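Local coordinates for protein vaginolysin (Gardnerella vaginalis, PDB 5IMY) that probably binds cholesterol in host membranes and perforates them as a secreted pore-forming toxin of the cholesterol-dependent cytolysin family, at residues N178-K183 with L195-D200; S77-T82 with A361-N366; S473-T478 with R482-V487; Y394-D399 with I431-N436. All coordinates share one frame; numbering follows the deposited sequence.

The four contacts form two clusters, one near the middle of the elongated chain and one far out in the C-terminal beta sandwich. Interactions 1 and 2 have centres about 17 Å apart and touch through A182 O and S365 CB; along the chain, interaction 1 is nested inside the long loop that interaction 2 closes. Interaction 4 and then interaction 3 follow, both in the sandwich, with centres about 20 Å apart. Between the clusters the gap is wide, about 67 Å from the centre of interaction 2 to that of interaction 3. Strand 363-389 spans it: it begins at interaction 2 and pairs in one mixed sheet with strands 426-433 and 469-475, physically connecting the probable membrane-binding sandwich with the part of the fold that holds interactions 1 and 2.

Interaction 1 (N178-K183 with L195-D200); sequences NQLKAK and LKIDFD
The F199 ring meets L180 at its rim and I197 on one face. L180 CD1 lies near the ring plane, 4.1 Å from both F199 CE1 and F199 CZ, so one methyl straddles a single edge of the phenyl group. Over the centre of one face sits I197 CG2, from the same segment, 3.8 Å above the plane of F199; the L180 and F199 side chains approach each other from opposite directions. I197 plays two parts, because its other branch carries CD1 to within 4.2 Å of L180 CD1. The leucine methyl is therefore shared between an aliphatic tip and an aromatic edge. It gets there by an extended side chain: CD1 continues the line away from the helix, with chi2 at 177°, covering about a third of the 11.2 Å between L180 CA and I197 CA. F188 touches both L180 and I197 from helix 188-191, and A172 of strand 166-173 adds to the surroundings of L180. D198 is the N-cap that places F199 at the start of helix 199-203, its OD1 bonding weakly to A201 N. These short helices connect strands 166-173 and 208-223, a position consistent with one of the two helical clusters that cytolysins of this family refold into transmembrane hairpins. All the atoms that meet are carbons, and the two segments together bury just 86 Å². The chemistry implies a small, non-directional hydrophobic contact, whose separation would break no polar bond between the segments.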
loop_
_atom_site.group_PDB
_atom_site.type_symbol
_atom_site.label_atom_id
_atom_site.label_comp_id
_atom_site.label_asym_id
_atom_site.label_seq_id
_atom_site.Cartn_x
_atom_site.Cartn_y
_atom_site.Cartn_z
ATOM N N ASN A 178 -4.873 -5.556 26.217
ATOM C CA ASN A 178 -4.622 -6.991 26.138
ATOM C C ASN A 178 -3.286 -7.301 25.469
ATOM O O ASN A 178 -2.557 -8.186 25.929
ATOM C CB ASN A 178 -5.767 -7.681 25.397
ATOM C CG ASN A 178 -6.777 -8.309 26.338
ATOM O OD1 ASN A 178 -6.748 -8.079 27.548
ATOM N ND2 ASN A 178 -7.681 -9.110 25.784
ATOM N N GLN A 179 -2.943 -6.597 24.386
ATOM C CA GLN A 179 -1.650 -6.841 23.754
ATOM C C GLN A 179 -0.504 -6.351 24.631
ATOM O O GLN A 179 0.579 -6.948 24.622
ATOM C CB GLN A 179 -1.595 -6.183 22.374
ATOM C CG GLN A 179 -1.681 -4.665 22.386
ATOM C CD GLN A 179 -0.373 -3.988 22.011
ATOM O OE1 GLN A 179 0.485 -4.573 21.355
ATOM N NE2 GLN A 179 -0.221 -2.741 22.431
ATOM N N LEU A 180 -0.722 -5.282 25.401
ATOM C CA LEU A 180 0.309 -4.814 26.322
ATOM C C LEU A 180 0.469 -5.767 27.501
ATOM O O LEU A 180 1.588 -5.978 27.987
ATOM C CB LEU A 180 -0.020 -3.403 26.809
ATOM C CG LEU A 180 0.010 -2.308 25.739
ATOM C CD1 LEU A 180 -0.399 -0.972 26.336
ATOM C CD2 LEU A 180 1.386 -2.203 25.096
ATOM N N LYS A 181 -0.632 -6.346 27.984
ATOM C CA LYS A 181 -0.519 -7.380 29.006
ATOM C C LYS A 181 0.279 -8.571 28.493
ATOM O O LYS A 181 1.019 -9.200 29.257
ATOM C CB LYS A 181 -1.912 -7.813 29.473
ATOM C CG LYS A 181 -2.507 -6.882 30.527
ATOM C CD LYS A 181 -4.033 -6.908 30.565
ATOM C CE LYS A 181 -4.583 -7.971 31.505
ATOM N NZ LYS A 181 -4.633 -9.321 30.885
ATOM N N ALA A 182 0.161 -8.882 27.199
ATOM C CA ALA A 182 0.948 -9.964 26.620
ATOM C C ALA A 182 2.416 -9.581 26.480
ATOM O O ALA A 182 3.289 -10.454 26.534
ATOM C CB ALA A 182 0.375 -10.360 25.259
ATOM N N LYS A 183 2.705 -8.290 26.298
ATOM C CA LYS A 183 4.087 -7.838 26.177
ATOM C C LYS A 183 4.744 -7.664 27.541
ATOM O O LYS A 183 5.896 -8.070 27.731
ATOM C CB LYS A 183 4.139 -6.519 25.400
ATOM C CG LYS A 183 5.535 -5.900 25.269
ATOM C CD LYS A 183 6.270 -6.416 24.042
ATOM C CE LYS A 183 7.777 -6.265 24.194
ATOM N NZ LYS A 183 8.509 -6.696 22.971
ATOM N N LEU A 195 0.101 5.743 34.029
ATOM C CA LEU A 195 0.464 6.398 32.781
ATOM C C LEU A 195 -0.752 6.887 32.005
ATOM O O LEU A 195 -0.588 7.411 30.899
ATOM C CB LEU A 195 1.276 5.450 31.890
ATOM C CG LEU A 195 2.359 4.584 32.537
ATOM C CD1 LEU A 195 2.456 3.272 31.786
ATOM C CD2 LEU A 195 3.708 5.285 32.551
ATOM N N LYS A 196 -1.956 6.718 32.559
ATOM C CA LYS A 196 -3.203 7.164 31.945
ATOM C C LYS A 196 -3.170 7.049 30.425
ATOM O O LYS A 196 -3.132 8.062 29.721
ATOM C CB LYS A 196 -3.504 8.607 32.361
ATOM C CG LYS A 196 -3.356 8.870 33.856
ATOM C CD LYS A 196 -3.638 10.330 34.186
ATOM C CE LYS A 196 -2.435 11.024 34.816
ATOM N NZ LYS A 196 -2.393 10.864 36.297
ATOM N N ILE A 197 -3.182 5.822 29.916
ATOM C CA ILE A 197 -3.142 5.587 28.477
ATOM C C ILE A 197 -4.507 5.897 27.881
ATOM O O ILE A 197 -5.547 5.584 28.472
ATOM C CB ILE A 197 -2.722 4.136 28.176
ATOM C CG1 ILE A 197 -1.419 3.785 28.902
ATOM C CG2 ILE A 197 -2.551 3.938 26.673
ATOM C CD1 ILE A 197 -1.068 2.310 28.847
ATOM N N ASP A 198 -4.507 6.513 26.701
ATOM C CA ASP A 198 -5.732 6.828 25.967
ATOM C C ASP A 198 -5.722 6.010 24.679
ATOM O O ASP A 198 -5.103 6.406 23.688
ATOM C CB ASP A 198 -5.830 8.323 25.680
ATOM C CG ASP A 198 -7.183 8.724 25.128
ATOM O OD1 ASP A 198 -8.005 7.825 24.851
ATOM O OD2 ASP A 198 -7.424 9.941 24.964
ATOM N N PHE A 199 -6.412 4.866 24.698
ATOM C CA PHE A 199 -6.436 3.996 23.526
ATOM C C PHE A 199 -7.332 4.567 22.431
ATOM O O PHE A 199 -6.971 4.533 21.249
ATOM C CB PHE A 199 -6.905 2.596 23.917
ATOM C CG PHE A 199 -5.961 1.874 24.838
ATOM C CD1 PHE A 199 -4.823 1.261 24.343
ATOM C CD2 PHE A 199 -6.221 1.800 26.196
ATOM C CE1 PHE A 199 -3.956 0.594 25.186
ATOM C CE2 PHE A 199 -5.358 1.133 27.044
ATOM C CZ PHE A 199 -4.223 0.528 26.539
ATOM N N ASP A 200 -8.505 5.088 22.801
ATOM C CA ASP A 200 -9.406 5.656 21.803
ATOM C C ASP A 200 -8.707 6.736 20.987
ATOM O O ASP A 200 -8.960 6.881 19.786
ATOM C CB ASP A 200 -10.653 6.227 22.478
ATOM C CG ASP A 200 -11.343 5.226 23.382
ATOM O OD1 ASP A 200 -12.091 4.370 22.862
ATOM O OD2 ASP A 200 -11.139 5.298 24.612
#

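Interaction 2 (S77-T82 with A361-N366); sequences SNLSVT and ATLQSN
S77, L363 and L79 carry this contact at a junction of two beta sheets. Strand 62-76 runs antiparallel to strand 363-389, and just past its end the chain leaves that sheet for strand 79-80, which pairs with strand 347-354 of the other. The backbone bonds of the two segments record the fork: L363 pairs with T76, whereas L79 pairs with Y350 and A361 with T352. S77, which has the most surface buried here, sits where the paths part. Its CB lies 3.2 Å from A361 O and 4.0 Å from T362 CG2, so carbon rather than hydroxyl makes the approach. With chi1 at 73°, OG is held between the backbone N and the carbonyl carbon, on a different side of CB from A361 O. Farther into the fork the two leucines close the gap, their side chains crossing at about a right angle. The methyls meet pairwise, L79 CD2 with L363 CD2 at 3.9 Å and L79 CD1 with L363 CD1 at 4.2 Å, a buried apolar wedge between diverging backbones. Y350 also packs on L79, extending the apolar surface into strand 347-354. Two carbonyl oxygens cannot bond each other, and one water joins them, donating to S77 O at 2.9 Å and to A361 O at 3.0 Å.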
loop_
_atom_site.group_PDB
_atom_site.type_symbol
_atom_site.label_atom_id
_atom_site.label_comp_id
_atom_site.label_asym_id
_atom_site.label_seq_id
_atom_site.Cartn_x
_atom_site.Cartn_y
_atom_site.Cartn_z
ATOM N N SER A 77 11.637 -15.054 30.026
ATOM C CA SER A 77 11.944 -15.708 31.292
ATOM C C SER A 77 12.278 -14.698 32.379
ATOM O O SER A 77 12.657 -15.096 33.488
ATOM C CB SER A 77 13.112 -16.684 31.118
ATOM O OG SER A 77 14.336 -15.986 30.978
ATOM N N ASN A 78 12.146 -13.408 32.092
ATOM C CA ASN A 78 12.546 -12.334 32.994
ATOM C C ASN A 78 11.271 -11.665 33.506
ATOM O O ASN A 78 10.777 -10.703 32.918
ATOM C CB ASN A 78 13.460 -11.349 32.269
ATOM C CG ASN A 78 14.131 -10.370 33.207
ATOM O OD1 ASN A 78 13.697 -9.228 33.345
ATOM N ND2 ASN A 78 15.199 -10.814 33.859
ATOM N N LEU A 79 10.742 -12.186 34.609
ATOM C CA LEU A 79 9.470 -11.726 35.149
ATOM C C LEU A 79 9.677 -10.534 36.074
ATOM O O LEU A 79 10.671 -10.448 36.797
ATOM C CB LEU A 79 8.764 -12.848 35.911
ATOM C CG LEU A 79 8.237 -14.010 35.066
ATOM C CD1 LEU A 79 9.349 -14.993 34.729
ATOM C CD2 LEU A 79 7.093 -14.714 35.787
ATOM N N SER A 80 8.713 -9.618 36.051
ATOM C CA SER A 80 8.805 -8.398 36.837
ATOM C C SER A 80 8.471 -8.662 38.299
ATOM O O SER A 80 7.622 -9.495 38.627
ATOM C CB SER A 80 7.860 -7.329 36.287
ATOM O OG SER A 80 8.268 -6.894 35.004
ATOM N N VAL A 81 9.158 -7.941 39.180
ATOM C CA VAL A 81 8.866 -7.940 40.609
ATOM C C VAL A 81 7.983 -6.737 40.907
ATOM O O VAL A 81 8.259 -5.624 40.442
ATOM C CB VAL A 81 10.159 -7.902 41.443
ATOM C CG1 VAL A 81 9.845 -7.762 42.928
ATOM C CG2 VAL A 81 10.984 -9.155 41.193
ATOM N N THR A 82 6.924 -6.957 41.681
ATOM C CA THR A 82 5.952 -5.923 41.997
ATOM C C THR A 82 5.706 -5.901 43.497
ATOM O O THR A 82 6.151 -6.780 44.240
ATOM C CB THR A 82 4.624 -6.156 41.263
ATOM O OG1 THR A 82 4.024 -7.370 41.732
ATOM C CG2 THR A 82 4.847 -6.251 39.764
ATOM N N ALA A 361 12.881 -21.510 32.690
ATOM C CA ALA A 361 11.521 -21.623 32.184
ATOM C C ALA A 361 11.091 -20.310 31.546
ATOM O O ALA A 361 11.416 -19.227 32.046
ATOM C CB ALA A 361 10.553 -21.998 33.307
ATOM N N THR A 362 10.361 -20.411 30.439
ATOM C CA THR A 362 9.883 -19.250 29.705
ATOM C C THR A 362 8.361 -19.226 29.709
ATOM O O THR A 362 7.708 -20.274 29.696
ATOM C CB THR A 362 10.390 -19.251 28.257
ATOM O OG1 THR A 362 9.936 -20.432 27.587
ATOM C CG2 THR A 362 11.911 -19.200 28.219
ATOM N N LEU A 363 7.803 -18.019 29.725
ATOM C CA LEU A 363 6.360 -17.810 29.691
ATOM C C LEU A 363 5.974 -17.267 28.323
ATOM O O LEU A 363 6.488 -16.227 27.896
ATOM C CB LEU A 363 5.914 -16.849 30.792
ATOM C CG LEU A 363 5.716 -17.477 32.174
ATOM C CD1 LEU A 363 7.049 -17.870 32.793
ATOM C CD2 LEU A 363 4.949 -16.534 33.088
ATOM N N GLN A 364 5.074 -17.971 27.644
ATOM C CA GLN A 364 4.572 -17.558 26.342
ATOM C C GLN A 364 3.230 -16.863 26.534
ATOM O O GLN A 364 2.311 -17.433 27.133
ATOM C CB GLN A 364 4.432 -18.757 25.404
ATOM C CG GLN A 364 3.672 -18.461 24.116
ATOM C CD GLN A 364 3.697 -19.625 23.145
ATOM O OE1 GLN A 364 4.759 -20.032 22.674
ATOM N NE2 GLN A 364 2.524 -20.170 22.843
ATOM N N SER A 365 3.122 -15.636 26.034
ATOM C CA SER A 365 1.880 -14.879 26.074
ATOM C C SER A 365 1.573 -14.383 24.673
ATOM O O SER A 365 2.455 -13.844 23.995
ATOM C CB SER A 365 1.978 -13.701 27.045
ATOM O OG SER A 365 2.178 -14.159 28.371
ATOM N N ASN A 366 0.330 -14.572 24.236
ATOM C CA ASN A 366 -0.088 -14.087 22.932
ATOM C C ASN A 366 -1.523 -13.593 23.014
ATOM O O ASN A 366 -2.315 -14.063 23.836
ATOM C CB ASN A 366 0.039 -15.169 21.849
ATOM C CG ASN A 366 -1.076 -16.194 21.910
ATOM O OD1 ASN A 366 -1.487 -16.623 22.988
ATOM N ND2 ASN A 366 -1.573 -16.592 20.745
HETATM O O HOH W 1 11.263 -17.445 34.421
#

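Interaction 3 (S473-T478 with R482-V487); sequences SNWGTT and RVAETV
W475 and R482 face each other as a hydrogen-bonded antiparallel pair, and their side chains fold together on the same face of the sheet. The indole reaches the partner strand because W475 CG stands between its own backbone N and carbonyl carbon (chi1 72°). That lays the ring across R482 CB, which sits 3.8 Å from the centroid of the six-membered ring of W475 in a CH-pi contact. The arginine chain then bends at chi3 (-83°), carrying its head past the indole nitrogen with the guanidinium steeply inclined to the ring. W475 NE1 and R482 NE come within 3.1 Å, but both are donors, so this proximity is no bond. At the ring's edge, W475 CZ3 touches A484 CB at 3.9 Å. On the other face of the sheet, N474 CB meets V483 CG2 at 4.2 Å, while the N474 amide turns away and bonds through OD1 to H386. Beneath the side chains, the backbone closes two reciprocal pairs. W475 N donates to R482 O at 2.7 Å, and R482 N to W475 O at 2.9 Å, the latter from above the carbonyl plane; S473 and A484 likewise exchange two bonds. At G476 the chain bends out of the sheet, with a positive phi (86°) in a backbone conformation suited to glycine. This is a beta hairpin of the C-terminal sandwich, whose connecting loop probably corresponds to the one in which family members carry their cholesterol-recognition Thr-Leu pair.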
loop_
_atom_site.group_PDB
_atom_site.type_symbol
_atom_site.label_atom_id
_atom_site.label_comp_id
_atom_site.label_asym_id
_atom_site.label_seq_id
_atom_site.Cartn_x
_atom_site.Cartn_y
_atom_site.Cartn_z
ATOM N N SER A 473 9.560 34.038 -9.577
ATOM C CA SER A 473 9.316 35.293 -10.271
ATOM C C SER A 473 10.358 35.499 -11.362
ATOM O O SER A 473 11.553 35.280 -11.141
ATOM C CB SER A 473 9.348 36.472 -9.296
ATOM O OG SER A 473 8.356 36.335 -8.294
ATOM N N ASN A 474 9.899 35.920 -12.539
ATOM C CA ASN A 474 10.772 36.188 -13.671
ATOM C C ASN A 474 10.441 37.557 -14.248
ATOM O O ASN A 474 9.269 37.934 -14.338
ATOM C CB ASN A 474 10.635 35.108 -14.755
ATOM C CG ASN A 474 9.203 34.929 -15.227
ATOM O OD1 ASN A 474 8.774 35.559 -16.191
ATOM N ND2 ASN A 474 8.459 34.065 -14.548
ATOM N N TRP A 475 11.476 38.293 -14.633
ATOM C CA TRP A 475 11.307 39.649 -15.141
ATOM C C TRP A 475 12.434 39.929 -16.132
ATOM O O TRP A 475 13.043 39.002 -16.676
ATOM C CB TRP A 475 11.258 40.650 -13.972
ATOM C CG TRP A 475 12.579 40.866 -13.286
ATOM C CD1 TRP A 475 13.469 41.873 -13.526
ATOM C CD2 TRP A 475 13.153 40.065 -12.244
ATOM N NE1 TRP A 475 14.561 41.747 -12.703
ATOM C CE2 TRP A 475 14.392 40.645 -11.907
ATOM C CE3 TRP A 475 12.741 38.913 -11.566
ATOM C CZ2 TRP A 475 15.224 40.115 -10.922
ATOM C CZ3 TRP A 475 13.569 38.387 -10.588
ATOM C CH2 TRP A 475 14.795 38.988 -10.276
ATOM N N GLY A 476 12.712 41.206 -16.369
ATOM C CA GLY A 476 13.729 41.594 -17.324
ATOM C C GLY A 476 13.183 41.664 -18.736
ATOM O O GLY A 476 11.972 41.718 -18.973
ATOM N N THR A 477 14.106 41.665 -19.694
ATOM C CA THR A 477 13.768 41.716 -21.108
ATOM C C THR A 477 14.292 40.467 -21.807
ATOM O O THR A 477 15.095 39.707 -21.261
ATOM C CB THR A 477 14.329 42.986 -21.765
ATOM O OG1 THR A 477 13.971 43.009 -23.153
ATOM C CG2 THR A 477 15.843 43.051 -21.628
ATOM N N THR A 478 13.822 40.268 -23.042
ATOM C CA THR A 478 14.072 39.010 -23.740
ATOM C C THR A 478 15.563 38.732 -23.902
ATOM O O THR A 478 15.998 37.581 -23.791
ATOM C CB THR A 478 13.374 39.003 -25.106
ATOM O OG1 THR A 478 13.883 37.923 -25.900
ATOM C CG2 THR A 478 13.565 40.320 -25.861
ATOM N N ARG A 482 15.611 37.628 -16.243
ATOM C CA ARG A 482 15.991 37.389 -14.860
ATOM C C ARG A 482 14.881 36.622 -14.157
ATOM O O ARG A 482 13.707 36.723 -14.520
ATOM C CB ARG A 482 16.303 38.705 -14.132
ATOM C CG ARG A 482 17.543 39.404 -14.684
ATOM C CD ARG A 482 18.191 40.347 -13.680
ATOM N NE ARG A 482 17.546 41.656 -13.646
ATOM C CZ ARG A 482 17.772 42.629 -14.526
ATOM N NH1 ARG A 482 18.624 42.448 -15.528
ATOM N NH2 ARG A 482 17.138 43.788 -14.408
ATOM N N VAL A 483 15.275 35.843 -13.147
ATOM C CA VAL A 483 14.374 34.929 -12.455
ATOM C C VAL A 483 14.875 34.763 -11.027
ATOM O O VAL A 483 16.054 34.969 -10.736
ATOM C CB VAL A 483 14.289 33.563 -13.183
ATOM C CG1 VAL A 483 15.645 32.864 -13.176
ATOM C CG2 VAL A 483 13.208 32.679 -12.573
ATOM N N ALA A 484 13.966 34.385 -10.127
ATOM C CA ALA A 484 14.315 34.243 -8.720
ATOM C C ALA A 484 13.412 33.211 -8.056
ATOM O O ALA A 484 12.282 32.977 -8.493
ATOM C CB ALA A 484 14.215 35.587 -7.990
ATOM N N GLU A 485 13.928 32.607 -6.983
ATOM C CA GLU A 485 13.242 31.559 -6.236
ATOM C C GLU A 485 13.347 31.861 -4.745
ATOM O O GLU A 485 14.372 32.374 -4.285
ATOM C CB GLU A 485 13.851 30.186 -6.543
ATOM C CG GLU A 485 12.838 29.072 -6.719
ATOM C CD GLU A 485 13.494 27.709 -6.815
ATOM O OE1 GLU A 485 14.699 27.605 -6.506
ATOM O OE2 GLU A 485 12.807 26.743 -7.207
ATOM N N THR A 486 12.298 31.529 -3.989
ATOM C CA THR A 486 12.154 32.014 -2.616
ATOM C C THR A 486 12.117 30.923 -1.556
ATOM O O THR A 486 12.725 31.095 -0.498
ATOM C CB THR A 486 10.871 32.846 -2.487
ATOM O OG1 THR A 486 9.732 31.987 -2.613
ATOM C CG2 THR A 486 10.813 33.927 -3.555
ATOM N N VAL A 487 11.407 29.818 -1.804
ATOM C CA VAL A 487 11.059 28.800 -0.805
ATOM C C VAL A 487 10.552 29.432 0.491
ATOM O O VAL A 487 10.643 30.648 0.687
ATOM C CB VAL A 487 12.224 27.823 -0.519
ATOM C CG1 VAL A 487 12.078 26.577 -1.383
ATOM C CG2 VAL A 487 13.602 28.445 -0.742
#

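Interaction 4 (Y394-D399 with I431-N436); sequences YYIYWD and IQFKGN
F433 drives the edge of its ring into the face of W398, the main projection in a contact between two layers of a beta sandwich. The bump is F433 CE1, which stands 3.4 Å above the indole plane of W398, offset toward the rim, and 3.5 Å from both W398 CE3 and W398 CZ3. With the planes at 82° and a centroid separation of 4.8 Å between the F433 ring and the six-membered ring of W398, this is a T-shaped pair. W398 presents that face because its CG lies between the backbone N and the carbonyl carbon (chi1 66°), swinging the indole over the interior. Next to it, I396 forms the adjoining side of a corner: its CG2 branch approaches F433 CZ obliquely at 4.3 Å, so the phenyl end rests where the indole face and the I396 methyl adjoin. The other branch of I396 reaches across tip to tip to I431, with the two CD1 atoms of I396 and I431 4.2 Å apart. Strand segments 395-399 and 431-433 run nearly parallel, 12° apart, but their axes stay 11.3 Å from each other, a spacing filled by side chains of two facing sheets. Strand 395-403 lies between strands 409-415 and 440-443 in its own sheet, while strand 426-433 borders strand 363-389 in the other. L440 of strand 440-443 touches both W398 and F433, I442 and L382 pack on I396, and W416, in a loop, touches I431, so residues of strands 440-443 and 363-389 and of a loop border the contact.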
loop_
_atom_site.group_PDB
_atom_site.type_symbol
_atom_site.label_atom_id
_atom_site.label_comp_id
_atom_site.label_asym_id
_atom_site.label_seq_id
_atom_site.Cartn_x
_atom_site.Cartn_y
_atom_site.Cartn_z
ATOM N N TYR A 394 5.245 27.530 -19.625
ATOM C CA TYR A 394 5.619 26.729 -18.472
ATOM C C TYR A 394 5.529 25.254 -18.826
ATOM O O TYR A 394 4.673 24.836 -19.609
ATOM C CB TYR A 394 4.733 27.037 -17.251
ATOM C CG TYR A 394 5.015 28.379 -16.602
ATOM C CD1 TYR A 394 6.103 28.549 -15.753
ATOM C CD2 TYR A 394 4.188 29.472 -16.829
ATOM C CE1 TYR A 394 6.359 29.770 -15.153
ATOM C CE2 TYR A 394 4.440 30.696 -16.236
ATOM C CZ TYR A 394 5.527 30.840 -15.401
ATOM O OH TYR A 394 5.780 32.057 -14.808
ATOM N N TYR A 395 6.440 24.470 -18.258
ATOM C CA TYR A 395 6.433 23.015 -18.400
ATOM C C TYR A 395 6.669 22.424 -17.014
ATOM O O TYR A 395 7.799 22.421 -16.515
ATOM C CB TYR A 395 7.483 22.547 -19.401
ATOM C CG TYR A 395 7.216 23.021 -20.811
ATOM C CD1 TYR A 395 6.351 22.325 -21.644
ATOM C CD2 TYR A 395 7.822 24.167 -21.305
ATOM C CE1 TYR A 395 6.101 22.755 -22.933
ATOM C CE2 TYR A 395 7.580 24.604 -22.591
ATOM C CZ TYR A 395 6.718 23.896 -23.401
ATOM O OH TYR A 395 6.473 24.328 -24.683
ATOM N N ILE A 396 5.599 21.934 -16.395
ATOM C CA ILE A 396 5.630 21.457 -15.019
ATOM C C ILE A 396 5.085 20.035 -14.998
ATOM O O ILE A 396 3.969 19.786 -15.471
ATOM C CB ILE A 396 4.818 22.370 -14.083
ATOM C CG1 ILE A 396 5.468 23.757 -14.025
ATOM C CG2 ILE A 396 4.706 21.766 -12.681
ATOM C CD1 ILE A 396 4.654 24.802 -13.292
ATOM N N TYR A 397 5.870 19.107 -14.452
ATOM C CA TYR A 397 5.472 17.714 -14.320
ATOM C C TYR A 397 5.767 17.237 -12.904
ATOM O O TYR A 397 6.590 17.812 -12.187
ATOM C CB TYR A 397 6.205 16.813 -15.323
ATOM C CG TYR A 397 6.271 17.360 -16.732
ATOM C CD1 TYR A 397 5.382 16.927 -17.707
ATOM C CD2 TYR A 397 7.227 18.300 -17.085
ATOM C CE1 TYR A 397 5.443 17.421 -18.996
ATOM C CE2 TYR A 397 7.295 18.799 -18.371
ATOM C CZ TYR A 397 6.402 18.357 -19.319
ATOM O OH TYR A 397 6.471 18.855 -20.599
ATOM N N TRP A 398 5.083 16.166 -12.510
ATOM C CA TRP A 398 5.326 15.532 -11.222
ATOM C C TRP A 398 4.786 14.110 -11.280
ATOM O O TRP A 398 4.019 13.751 -12.176
ATOM C CB TRP A 398 4.688 16.324 -10.076
ATOM C CG TRP A 398 3.192 16.341 -10.105
ATOM C CD1 TRP A 398 2.353 15.468 -9.480
ATOM C CD2 TRP A 398 2.355 17.282 -10.789
ATOM N NE1 TRP A 398 1.046 15.805 -9.731
ATOM C CE2 TRP A 398 1.019 16.915 -10.533
ATOM C CE3 TRP A 398 2.606 18.397 -11.596
ATOM C CZ2 TRP A 398 -0.062 17.621 -11.053
ATOM C CZ3 TRP A 398 1.529 19.098 -12.112
ATOM C CH2 TRP A 398 0.213 18.708 -11.837
ATOM N N ASP A 399 5.195 13.306 -10.302
ATOM C CA ASP A 399 4.862 11.890 -10.255
ATOM C C ASP A 399 3.900 11.611 -9.107
ATOM O O ASP A 399 4.012 12.208 -8.031
ATOM C CB ASP A 399 6.125 11.040 -10.091
ATOM C CG ASP A 399 7.030 11.104 -11.305
ATOM O OD1 ASP A 399 6.506 11.112 -12.439
ATOM O OD2 ASP A 399 8.265 11.153 -11.126
ATOM N N ILE A 431 -0.641 27.297 -7.859
ATOM C CA ILE A 431 -1.049 25.923 -8.130
ATOM C C ILE A 431 -1.035 25.148 -6.821
ATOM O O ILE A 431 -0.122 25.312 -6.005
ATOM C CB ILE A 431 -0.124 25.254 -9.170
ATOM C CG1 ILE A 431 -0.117 26.055 -10.475
ATOM C CG2 ILE A 431 -0.572 23.821 -9.442
ATOM C CD1 ILE A 431 1.098 25.795 -11.342
ATOM N N GLN A 432 -2.044 24.304 -6.626
ATOM C CA GLN A 432 -2.133 23.448 -5.451
ATOM C C GLN A 432 -1.625 22.052 -5.779
ATOM O O GLN A 432 -1.890 21.518 -6.860
ATOM C CB GLN A 432 -3.571 23.360 -4.938
ATOM C CG GLN A 432 -3.829 24.190 -3.700
ATOM C CD GLN A 432 -5.119 23.815 -3.000
ATOM O OE1 GLN A 432 -5.536 22.657 -3.020
ATOM N NE2 GLN A 432 -5.759 24.798 -2.375
ATOM N N PHE A 433 -0.896 21.460 -4.834
ATOM C CA PHE A 433 -0.334 20.127 -4.997
ATOM C C PHE A 433 -0.663 19.281 -3.779
ATOM O O PHE A 433 -0.458 19.720 -2.642
ATOM C CB PHE A 433 1.184 20.184 -5.189
ATOM C CG PHE A 433 1.605 20.714 -6.523
ATOM C CD1 PHE A 433 1.436 19.952 -7.666
ATOM C CD2 PHE A 433 2.175 21.969 -6.638
ATOM C CE1 PHE A 433 1.822 20.434 -8.898
ATOM C CE2 PHE A 433 2.566 22.457 -7.870
ATOM C CZ PHE A 433 2.389 21.688 -9.002
ATOM N N LYS A 434 -1.168 18.075 -4.020
ATOM C CA LYS A 434 -1.263 17.089 -2.954
ATOM C C LYS A 434 0.112 16.881 -2.333
ATOM O O LYS A 434 1.132 16.886 -3.028
ATOM C CB LYS A 434 -1.804 15.767 -3.499
ATOM C CG LYS A 434 -3.233 15.845 -4.012
ATOM C CD LYS A 434 -3.464 14.874 -5.160
ATOM C CE LYS A 434 -4.861 15.023 -5.738
ATOM N NZ LYS A 434 -4.888 14.772 -7.206
ATOM N N GLY A 435 0.139 16.704 -1.013
ATOM C CA GLY A 435 1.402 16.546 -0.315
ATOM C C GLY A 435 2.170 15.292 -0.686
ATOM O O GLY A 435 3.338 15.166 -0.296
ATOM N N ASN A 436 1.556 14.372 -1.430
ATOM C CA ASN A 436 2.191 13.106 -1.775
ATOM C C ASN A 436 2.840 13.105 -3.153
ATOM O O ASN A 436 3.494 12.118 -3.505
ATOM C CB ASN A 436 1.170 11.962 -1.696
ATOM C CG ASN A 436 -0.088 12.240 -2.498
ATOM O OD1 ASN A 436 -0.070 13.009 -3.460
ATOM N ND2 ASN A 436 -1.190 11.613 -2.103
#